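Local structure of RmpA (Streptococcus mutans, 3BJV) at residues Gln5-Glu9 with Asn10-Arg14; Gly37-Lys40 with Pro41-Asn45; Ala46-Glu49 with Ser50-Tyr54; Thr137-Glu140 with Val141-Met144. The protein probably acts as the enzyme IIA component of an ascorbate-type phosphotransferase system, which couples substrate uptake across the membrane to its phosphorylation. One frame throughout, in Å; residues are numbered along the deposited sequence.

Contact 1 (Gln5-Glu9 with Asn10-Arg14); sequences QAFKE and NHSIR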
loop_
_atom_site.group_PDB
_atom_site.type_symbol
_atom_site.label_atom_id
_atom_site.label_comp_id
_atom_site.label_asym_id
_atom_site.label_seq_id
_atom_site.Cartn_x
_atom_site.Cartn_y
_atom_site.Cartn_z
ATOM N N GLN A 5 8.883 9.144 -15.189
ATOM C CA GLN A 5 9.103 8.533 -16.456
ATOM C C GLN A 5 7.839 7.888 -16.998
ATOM O O GLN A 5 7.583 8.000 -18.187
ATOM C CB GLN A 5 10.284 7.586 -16.335
ATOM C CG GLN A 5 10.173 6.319 -17.102
ATOM C CD GLN A 5 11.094 6.281 -18.295
ATOM O OE1 GLN A 5 12.109 5.539 -18.305
ATOM N NE2 GLN A 5 10.753 7.077 -19.332
ATOM N N ALA A 6 7.030 7.239 -16.144
ATOM C CA ALA A 6 5.698 6.765 -16.550
ATOM C C ALA A 6 4.818 7.914 -17.075
ATOM O O ALA A 6 4.206 7.828 -18.157
ATOM C CB ALA A 6 5.004 6.052 -15.385
ATOM N N PHE A 7 4.746 8.986 -16.299
ATOM C CA PHE A 7 3.987 10.158 -16.701
ATOM C C PHE A 7 4.429 10.682 -18.061
ATOM O O PHE A 7 3.600 10.956 -18.858
ATOM C CB PHE A 7 4.139 11.292 -15.691
ATOM C CG PHE A 7 3.385 11.093 -14.425
ATOM C CD1 PHE A 7 2.282 10.233 -14.363
ATOM C CD2 PHE A 7 3.749 11.818 -13.285
ATOM C CE1 PHE A 7 1.585 10.074 -13.212
ATOM C CE2 PHE A 7 3.028 11.681 -12.087
ATOM C CZ PHE A 7 1.935 10.788 -12.050
ATOM N N LYS A 8 5.734 10.866 -18.278
ATOM C CA LYS A 8 6.250 11.364 -19.548
ATOM C C LYS A 8 5.983 10.420 -20.704
ATOM O O LYS A 8 5.441 10.831 -21.718
ATOM C CB LYS A 8 7.761 11.566 -19.487
ATOM C CG LYS A 8 8.258 12.465 -18.409
ATOM C CD LYS A 8 9.677 12.905 -18.792
ATOM C CE LYS A 8 10.648 13.000 -17.605
ATOM N NZ LYS A 8 12.046 13.312 -18.081
ATOM N N GLU A 9 6.379 9.157 -20.550
ATOM C CA GLU A 9 6.221 8.162 -21.601
ATOM C C GLU A 9 4.751 7.974 -21.947
ATOM O O GLU A 9 4.427 7.748 -23.121
ATOM C CB GLU A 9 6.743 6.803 -21.154
ATOM C CG GLU A 9 8.176 6.458 -21.376
ATOM C CD GLU A 9 8.525 5.065 -20.724
ATOM O OE1 GLU A 9 7.583 4.278 -20.298
ATOM O OE2 GLU A 9 9.760 4.778 -20.625
ATOM N N ASN A 10 3.858 7.983 -20.944
ATOM C CA ASN A 10 2.440 7.700 -21.241
ATOM C C ASN A 10 1.604 8.921 -21.584
ATOM O O ASN A 10 0.426 8.777 -21.895
ATOM C CB ASN A 10 1.799 6.906 -20.121
ATOM C CG ASN A 10 2.347 5.508 -20.046
ATOM O OD1 ASN A 10 1.977 4.678 -20.831
ATOM N ND2 ASN A 10 3.237 5.242 -19.107
ATOM N N HIS A 11 2.225 10.112 -21.538
ATOM C CA HIS A 11 1.549 11.413 -21.570
ATOM C C HIS A 11 0.289 11.401 -20.759
ATOM O O HIS A 11 -0.799 11.845 -21.224
ATOM C CB HIS A 11 1.210 11.796 -22.999
ATOM C CG HIS A 11 2.388 11.734 -23.900
ATOM N ND1 HIS A 11 2.691 10.610 -24.658
ATOM C CD2 HIS A 11 3.384 12.627 -24.109
ATOM C CE1 HIS A 11 3.792 10.860 -25.341
ATOM N NE2 HIS A 11 4.233 12.072 -25.019
ATOM N N SER A 12 0.421 10.905 -19.543
ATOM C CA SER A 12 -0.751 10.580 -18.801
ATOM C C SER A 12 -1.038 11.542 -17.658
ATOM O O SER A 12 -1.808 11.195 -16.750
ATOM C CB SER A 12 -0.606 9.177 -18.292
ATOM O OG SER A 12 0.582 9.130 -17.547
ATOM N N ILE A 13 -0.427 12.725 -17.676
ATOM C CA ILE A 13 -0.841 13.808 -16.787
ATOM C C ILE A 13 -1.803 14.731 -17.535
ATOM O O ILE A 13 -1.408 15.336 -18.541
ATOM C CB ILE A 13 0.312 14.700 -16.332
ATOM C CG1 ILE A 13 1.325 13.909 -15.511
ATOM C CG2 ILE A 13 -0.277 15.850 -15.526
ATOM C CD1 ILE A 13 2.547 14.682 -15.202
ATOM N N ARG A 14 -3.063 14.807 -17.085
ATOM C CA ARG A 14 -4.112 15.571 -17.761
ATOM C C ARG A 14 -4.753 16.397 -16.666
ATOM O O ARG A 14 -5.321 15.855 -15.755
ATOM C CB ARG A 14 -5.137 14.625 -18.414
ATOM C CG ARG A 14 -4.572 13.489 -19.355
ATOM C CD ARG A 14 -3.841 13.995 -20.670
ATOM N NE ARG A 14 -3.358 12.874 -21.508
ATOM C CZ ARG A 14 -4.037 12.277 -22.489
ATOM N NH1 ARG A 14 -3.494 11.250 -23.139
ATOM N NH2 ARG A 14 -5.251 12.684 -22.830
#
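Asn10 folds back on Ala6, four residues earlier, and grips its carbonyl oxygen twice. From the root outward, Asn10 CB already lies 3.2 Å from Ala6 O, and CG follows the same oxygen because a chi1 of -69° keeps it on the side of Ala6. The amide nitrogen ND2 then donates to Ala6 O at 2.9 Å, arriving tilted from the carbonyl plane. On the other face of that plane, Asn10 N delivers the ordinary helical bond to Ala6 O at 2.8 Å. The remaining amide atom, OD1, turns to Ser36 OG on helix 22-36, so both ends of the amide are held and its rotation is fixed.

Beyond Asn10 the chain turns out of the helix. Ser12 N bonds to Phe7 O at 3.3 Å, while a weak bond runs from His11 N to Lys8 O. Ile13 then crosses Phe7 at about a right angle: CG1 sits over one ring face, 4.0 Å from the centroid, in a CH-pi contact displaced toward the rim. Its CD1 reaches Phe7 CD2 at 3.6 Å. At the ring edge lies Ser12 OG, itself bonded to Phe80 O of strand 79-85. With positive phi at His11 and two bonds returning into the last turn, this is a Schellman motif, closing helix 3-10 and leading the chain into strand 13-17.

Contact 2 (Gly37-Lys40 with Pro41-Asn45); sequences GAVK and PEYYN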
loop_
_atom_site.group_PDB
_atom_site.type_symbol
_atom_site.label_atom_id
_atom_site.label_comp_id
_atom_site.label_asym_id
_atom_site.label_seq_id
_atom_site.Cartn_x
_atom_site.Cartn_y
_atom_site.Cartn_z
ATOM N N GLY A 37 -1.381 2.222 -24.690
ATOM C CA GLY A 37 -1.182 0.757 -24.694
ATOM C C GLY A 37 -0.628 0.158 -23.387
ATOM O O GLY A 37 -0.304 -1.017 -23.326
ATOM N N ALA A 38 -0.570 0.938 -22.303
ATOM C CA ALA A 38 -0.232 0.371 -20.997
ATOM C C ALA A 38 -1.277 -0.636 -20.542
ATOM O O ALA A 38 -0.930 -1.650 -19.960
ATOM C CB ALA A 38 -0.033 1.443 -19.970
ATOM N N VAL A 39 -2.553 -0.363 -20.805
ATOM C CA VAL A 39 -3.605 -1.293 -20.448
ATOM C C VAL A 39 -4.510 -1.596 -21.653
ATOM O O VAL A 39 -4.591 -0.788 -22.569
ATOM C CB VAL A 39 -4.480 -0.813 -19.253
ATOM C CG1 VAL A 39 -3.677 -0.697 -18.019
ATOM C CG2 VAL A 39 -5.225 0.535 -19.561
ATOM N N LYS A 40 -5.158 -2.768 -21.645
ATOM C CA LYS A 40 -6.216 -3.060 -22.611
ATOM C C LYS A 40 -7.455 -2.233 -22.249
ATOM O O LYS A 40 -7.574 -1.783 -21.110
ATOM C CB LYS A 40 -6.547 -4.547 -22.615
ATOM C CG LYS A 40 -5.456 -5.431 -23.259
ATOM C CD LYS A 40 -5.861 -6.911 -23.219
ATOM C CE LYS A 40 -4.651 -7.858 -23.501
ATOM N NZ LYS A 40 -4.982 -9.363 -23.585
ATOM N N PRO A 41 -8.358 -2.006 -23.213
ATOM C CA PRO A 41 -9.629 -1.315 -22.984
ATOM C C PRO A 41 -10.495 -1.863 -21.822
ATOM O O PRO A 41 -11.186 -1.084 -21.192
ATOM C CB PRO A 41 -10.362 -1.495 -24.329
ATOM C CG PRO A 41 -9.285 -1.601 -25.309
ATOM C CD PRO A 41 -8.176 -2.347 -24.638
ATOM N N GLU A 42 -10.449 -3.172 -21.561
ATOM C CA GLU A 42 -11.260 -3.826 -20.581
ATOM C C GLU A 42 -10.915 -3.398 -19.185
ATOM O O GLU A 42 -11.697 -3.642 -18.298
ATOM C CB GLU A 42 -11.044 -5.354 -20.634
ATOM C CG GLU A 42 -9.603 -5.797 -20.310
ATOM C CD GLU A 42 -9.344 -7.289 -20.528
ATOM O OE1 GLU A 42 -10.090 -8.138 -19.947
ATOM O OE2 GLU A 42 -8.388 -7.613 -21.303
ATOM N N TYR A 43 -9.731 -2.830 -18.990
ATOM C CA TYR A 43 -9.243 -2.385 -17.677
ATOM C C TYR A 43 -10.196 -1.398 -17.025
ATOM O O TYR A 43 -10.464 -1.472 -15.851
ATOM C CB TYR A 43 -7.844 -1.733 -17.791
ATOM C CG TYR A 43 -7.080 -1.642 -16.470
ATOM C CD1 TYR A 43 -6.751 -2.792 -15.734
ATOM C CD2 TYR A 43 -6.703 -0.410 -15.950
ATOM C CE1 TYR A 43 -6.059 -2.701 -14.518
ATOM C CE2 TYR A 43 -5.999 -0.313 -14.769
ATOM C CZ TYR A 43 -5.694 -1.450 -14.054
ATOM O OH TYR A 43 -4.987 -1.316 -12.895
ATOM N N TYR A 44 -10.721 -0.515 -17.840
ATOM C CA TYR A 44 -11.771 0.402 -17.505
ATOM C C TYR A 44 -13.044 -0.263 -16.978
ATOM O O TYR A 44 -13.493 0.094 -15.894
ATOM C CB TYR A 44 -12.047 1.296 -18.733
ATOM C CG TYR A 44 -13.292 2.139 -18.645
ATOM C CD1 TYR A 44 -13.466 3.096 -17.649
ATOM C CD2 TYR A 44 -14.291 1.967 -19.565
ATOM C CE1 TYR A 44 -14.659 3.853 -17.578
ATOM C CE2 TYR A 44 -15.442 2.695 -19.522
ATOM C CZ TYR A 44 -15.635 3.625 -18.535
ATOM O OH TYR A 44 -16.824 4.315 -18.581
ATOM N N ASN A 45 -13.626 -1.195 -17.732
ATOM C CA ASN A 45 -14.839 -1.894 -17.313
ATOM C C ASN A 45 -14.575 -2.604 -15.985
ATOM O O ASN A 45 -15.434 -2.614 -15.096
ATOM C CB ASN A 45 -15.312 -2.905 -18.407
ATOM C CG ASN A 45 -16.547 -3.743 -17.966
ATOM O OD1 ASN A 45 -16.420 -4.879 -17.522
ATOM N ND2 ASN A 45 -17.731 -3.171 -18.079
#
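Lys40, Val39 and Tyr43 carry most of this turn, in which an extended run of chain bends into a helix. Lys40 lies alongside Glu42, both side chains pointing the same way. Its aliphatic part does the touching, with Lys40 CD 3.2 Å from Glu42 OE2, whereas the ammonium NZ stays 4.5 Å from that oxygen, beyond a salt bridge, though the opposite charges may still attract weakly. The backbone oxygen of Lys40 accepts from Tyr43 N at 3.2 Å.

Val39 crosses Tyr43 at about a right angle. Its CG1 rests over one face of the tyrosine ring, 4.0 Å from the centroid and displaced toward the rim, a CH-pi contact whose closest atom pair is Val39 CG1 to Tyr43 CD2 at 3.7 Å. The ring can meet the valine because Tyr43 CG lies anti to its backbone N (chi1 -162°).

Inward, the phenol OH is hydrogen-bonded to Leu103 O of strand 96-104 and to Ala69 N, which anchors the ring at its far end. Val39 also packs on Leu33 and Ile34, so the turn ties helix 22-36 to the start of helix 42-54, and Tyr43 joins both to strand 96-104.

Contact 3 (Ala46-Glu49 with Ser50-Tyr54); sequences AIIE and STESY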
loop_
_atom_site.group_PDB
_atom_site.type_symbol
_atom_site.label_atom_id
_atom_site.label_comp_id
_atom_site.label_asym_id
_atom_site.label_seq_id
_atom_site.Cartn_x
_atom_site.Cartn_y
_atom_site.Cartn_z
ATOM N N ALA A 46 -13.380 -3.182 -15.846
ATOM C CA ALA A 46 -13.010 -3.878 -14.600
ATOM C C ALA A 46 -13.032 -2.998 -13.350
ATOM O O ALA A 46 -13.465 -3.451 -12.294
ATOM C CB ALA A 46 -11.671 -4.578 -14.719
ATOM N N ILE A 47 -12.547 -1.765 -13.464
ATOM C CA ILE A 47 -12.411 -0.873 -12.306
ATOM C C ILE A 47 -13.814 -0.555 -11.896
ATOM O O ILE A 47 -14.134 -0.622 -10.712
ATOM C CB ILE A 47 -11.573 0.416 -12.629
ATOM C CG1 ILE A 47 -10.085 0.095 -12.640
ATOM C CG2 ILE A 47 -11.710 1.459 -11.559
ATOM C CD1 ILE A 47 -9.269 1.120 -13.492
ATOM N N ILE A 48 -14.668 -0.267 -12.891
ATOM C CA ILE A 48 -16.063 0.087 -12.634
ATOM C C ILE A 48 -16.842 -1.057 -12.041
ATOM O O ILE A 48 -17.512 -0.878 -11.049
ATOM C CB ILE A 48 -16.773 0.718 -13.900
ATOM C CG1 ILE A 48 -16.209 2.136 -14.179
ATOM C CG2 ILE A 48 -18.279 0.743 -13.719
ATOM C CD1 ILE A 48 -17.079 2.944 -15.018
ATOM N N GLU A 49 -16.792 -2.225 -12.669
ATOM C CA GLU A 49 -17.408 -3.428 -12.073
ATOM C C GLU A 49 -16.913 -3.781 -10.698
ATOM O O GLU A 49 -17.734 -4.143 -9.854
ATOM C CB GLU A 49 -17.276 -4.665 -12.984
ATOM C CG GLU A 49 -17.934 -4.456 -14.321
ATOM C CD GLU A 49 -19.393 -4.091 -14.177
ATOM O OE1 GLU A 49 -20.094 -4.959 -13.627
ATOM O OE2 GLU A 49 -19.835 -2.963 -14.565
ATOM N N SER A 50 -15.599 -3.691 -10.454
ATOM C CA SER A 50 -15.069 -3.918 -9.094
ATOM C C SER A 50 -15.546 -2.903 -8.085
ATOM O O SER A 50 -15.831 -3.233 -6.955
ATOM C CB SER A 50 -13.557 -3.954 -9.098
ATOM O OG SER A 50 -13.147 -5.098 -9.823
ATOM N N THR A 51 -15.635 -1.659 -8.495
ATOM C CA THR A 51 -16.094 -0.594 -7.654
ATOM C C THR A 51 -17.566 -0.794 -7.277
ATOM O O THR A 51 -17.911 -0.651 -6.080
ATOM C CB THR A 51 -15.912 0.761 -8.344
ATOM O OG1 THR A 51 -14.524 0.947 -8.604
ATOM C CG2 THR A 51 -16.361 1.835 -7.480
ATOM N N GLU A 52 -18.415 -1.081 -8.289
ATOM C CA GLU A 52 -19.847 -1.295 -8.093
ATOM C C GLU A 52 -20.055 -2.465 -7.148
ATOM O O GLU A 52 -20.839 -2.343 -6.184
ATOM C CB GLU A 52 -20.572 -1.603 -9.399
ATOM C CG GLU A 52 -20.716 -0.419 -10.326
ATOM C CD GLU A 52 -21.909 0.413 -9.998
ATOM O OE1 GLU A 52 -22.589 0.142 -8.972
ATOM O OE2 GLU A 52 -22.184 1.343 -10.778
ATOM N N SER A 53 -19.352 -3.582 -7.409
ATOM C CA SER A 53 -19.469 -4.770 -6.528
ATOM C C SER A 53 -18.827 -4.698 -5.158
ATOM O O SER A 53 -19.225 -5.421 -4.256
ATOM C CB SER A 53 -18.939 -6.007 -7.225
ATOM O OG SER A 53 -19.416 -5.975 -8.550
ATOM N N TYR A 54 -17.805 -3.877 -4.977
ATOM C CA TYR A 54 -17.060 -3.949 -3.714
ATOM C C TYR A 54 -17.041 -2.645 -2.959
ATOM O O TYR A 54 -16.677 -2.633 -1.805
ATOM C CB TYR A 54 -15.621 -4.414 -3.959
ATOM C CG TYR A 54 -15.461 -5.907 -4.174
ATOM C CD1 TYR A 54 -15.326 -6.758 -3.075
ATOM C CD2 TYR A 54 -15.411 -6.470 -5.467
ATOM C CE1 TYR A 54 -15.172 -8.140 -3.241
ATOM C CE2 TYR A 54 -15.269 -7.847 -5.652
ATOM C CZ TYR A 54 -15.146 -8.673 -4.515
ATOM O OH TYR A 54 -14.986 -10.040 -4.592
#
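The chi1 torsions of Ser50, Thr51 and Ser53 turn each hydroxyl back along the helix, toward the carbonyl four residues earlier. Ser50 (chi1 -66°) and Thr51 (chi1 -61°) adopt this position almost identically, while Ser53 is turned somewhat further round (chi1 -43°). Ser50 OG donates to Ala46 O at 3.0 Å, Thr51 OG1 to Ile47 O at 2.7 Å, and Ser53 OG to Glu49 O at 2.8 Å.

Each of these oxygens is gripped a second time by the helical N-H of the same residue: Ser50 N to Ala46 O at 2.8 Å, Thr51 N to Ile47 O at 2.9 Å, and Ser53 N to Glu49 O at 3.0 Å. In all three pairs the hydroxyl and the amide come from opposite faces of the carbonyl plane. The hydroxyls of the two serines are moderately tilted from it, that of Thr51 stands more steeply above. Between them Glu52 contributes no hydroxyl, and Ile48 O accepts the backbone bond from Glu52 N.

Thr51 is buried, and its OG1 is also hydrogen-bonded to Tyr58 OH; Ile47 beside it packs on Val26 and Val30 of helix 22-36. Toward the dimer, Ser50 packs on Lys109 of the second subunit, whose charge makes a cation-pi contact with the Tyr54 ring. The pattern is the classic intrahelical one of serine and threonine hydroxyls bonded to the carbonyl at i-4, repeated here in the last turns of helix 42-54.

Contact 4 (Thr137-Glu140 with Val141-Met144); sequences TPEE and VLAM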
loop_
_atom_site.group_PDB
_atom_site.type_symbol
_atom_site.label_atom_id
_atom_site.label_comp_id
_atom_site.label_asym_id
_atom_site.label_seq_id
_atom_site.Cartn_x
_atom_site.Cartn_y
_atom_site.Cartn_z
ATOM N N THR A 137 0.498 22.700 -15.698
ATOM C CA THR A 137 1.257 22.017 -16.719
ATOM C C THR A 137 1.859 20.775 -16.131
ATOM O O THR A 137 2.122 20.733 -14.920
ATOM C CB THR A 137 2.425 22.899 -17.267
ATOM O OG1 THR A 137 3.316 23.221 -16.186
ATOM C CG2 THR A 137 1.889 24.188 -17.906
ATOM N N PRO A 138 2.063 19.739 -16.971
ATOM C CA PRO A 138 2.736 18.538 -16.500
ATOM C C PRO A 138 4.062 18.806 -15.799
ATOM O O PRO A 138 4.392 18.110 -14.824
ATOM C CB PRO A 138 2.954 17.707 -17.808
ATOM C CG PRO A 138 1.857 18.161 -18.742
ATOM C CD PRO A 138 1.557 19.611 -18.361
ATOM N N GLU A 139 4.856 19.746 -16.301
ATOM C CA GLU A 139 6.132 20.130 -15.674
ATOM C C GLU A 139 6.028 20.529 -14.196
ATOM O O GLU A 139 6.896 20.207 -13.398
ATOM C CB GLU A 139 6.829 21.256 -16.472
ATOM C CG GLU A 139 7.516 20.830 -17.783
ATOM C CD GLU A 139 6.590 20.069 -18.768
ATOM O OE1 GLU A 139 5.530 20.612 -19.185
ATOM O OE2 GLU A 139 6.939 18.916 -19.136
ATOM N N GLU A 140 4.946 21.192 -13.834
ATOM C CA GLU A 140 4.670 21.531 -12.428
ATOM C C GLU A 140 4.462 20.349 -11.519
ATOM O O GLU A 140 4.978 20.364 -10.402
ATOM C CB GLU A 140 3.464 22.482 -12.313
ATOM C CG GLU A 140 3.820 23.846 -12.740
ATOM C CD GLU A 140 2.618 24.772 -12.888
ATOM O OE1 GLU A 140 1.764 24.872 -11.977
ATOM O OE2 GLU A 140 2.569 25.445 -13.931
ATOM N N VAL A 141 3.691 19.355 -11.996
ATOM C CA VAL A 141 3.447 18.134 -11.283
ATOM C C VAL A 141 4.734 17.359 -11.095
ATOM O O VAL A 141 4.992 16.840 -10.015
ATOM C CB VAL A 141 2.379 17.199 -11.988
ATOM C CG1 VAL A 141 2.338 15.789 -11.310
ATOM C CG2 VAL A 141 1.042 17.790 -11.942
ATOM N N LEU A 142 5.506 17.248 -12.162
ATOM C CA LEU A 142 6.826 16.585 -12.114
ATOM C C LEU A 142 7.788 17.314 -11.168
ATOM O O LEU A 142 8.547 16.662 -10.459
ATOM C CB LEU A 142 7.456 16.507 -13.495
ATOM C CG LEU A 142 6.756 15.712 -14.571
ATOM C CD1 LEU A 142 7.414 16.042 -15.891
ATOM C CD2 LEU A 142 6.856 14.232 -14.273
ATOM N N ALA A 143 7.747 18.648 -11.098
ATOM C CA ALA A 143 8.556 19.295 -10.045
ATOM C C ALA A 143 8.159 18.771 -8.638
ATOM O O ALA A 143 9.040 18.399 -7.842
ATOM C CB ALA A 143 8.504 20.822 -10.134
ATOM N N MET A 144 6.862 18.666 -8.363
ATOM C CA MET A 144 6.396 17.954 -7.158
ATOM C C MET A 144 6.879 16.513 -6.993
ATOM O O MET A 144 7.234 16.102 -5.898
ATOM C CB MET A 144 4.880 17.972 -7.063
ATOM C CG MET A 144 4.347 19.345 -6.702
ATOM S SD MET A 144 2.547 19.376 -6.553
ATOM C CE MET A 144 2.230 18.344 -5.114
#
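The flat carboxylate of Glu140, whose backbone oxygen pairs with Met144 one turn on, is approached from above its plane by Thr137: OG1 donates to Glu140 OE2 at 3.3 Å, 42° out of that plane. The other oxygen, OE1, has a weak bond from Lys136 N. Thr137 occupies the N-cap position, and its link to Glu140 spans the first turn.

The peptide carbonyls of that turn are taken up in succession. Leu142 N donates to Pro138 O at 3.0 Å and Ala143 N to Glu139 O at 2.9 Å; the bond from Met144 N to Glu140 O is the longest of the three, at 3.3 Å. Leu142 bends back over the first of these oxygens, its CG lying 3.4 Å from Pro138 O, since a chi1 of -63° folds the side chain toward the start of the helix. Met144 CG comes within 3.9 Å of Glu140 O before the thioether turns away.

Around the helix, Pro138 and Val141 face Ile13 of strand 13-17, with Val141 also on Leu15. Leu142 packs on Ala4 and Phe7 of helix 3-10, while Met144 leans on Arg131 and Leu132 of helix 128-133.

Contacts 1 and 4 form one continuous packed region, their centres 11 Å apart on the same side of the chain's centre. Ile13 CD1 lies 4.1 Å from Val141 CG1, and Phe7 CD2 comes equally near Leu142 CD2, so helix 138-147 packs against the apolar side chains of contact 1. Contact 1 also touches contact 2, where Asn10 OD1 meets Ala38 CB at 3.9 Å. Contacts 2 and 3 adjoin in sequence and share helix 42-54. The extremes are contacts 3 and 4, with centres about 31 Å apart, on opposite sides of the chain's centre, consistent with helices lying on both sides of the sheet in an alpha/beta three-layer sandwich.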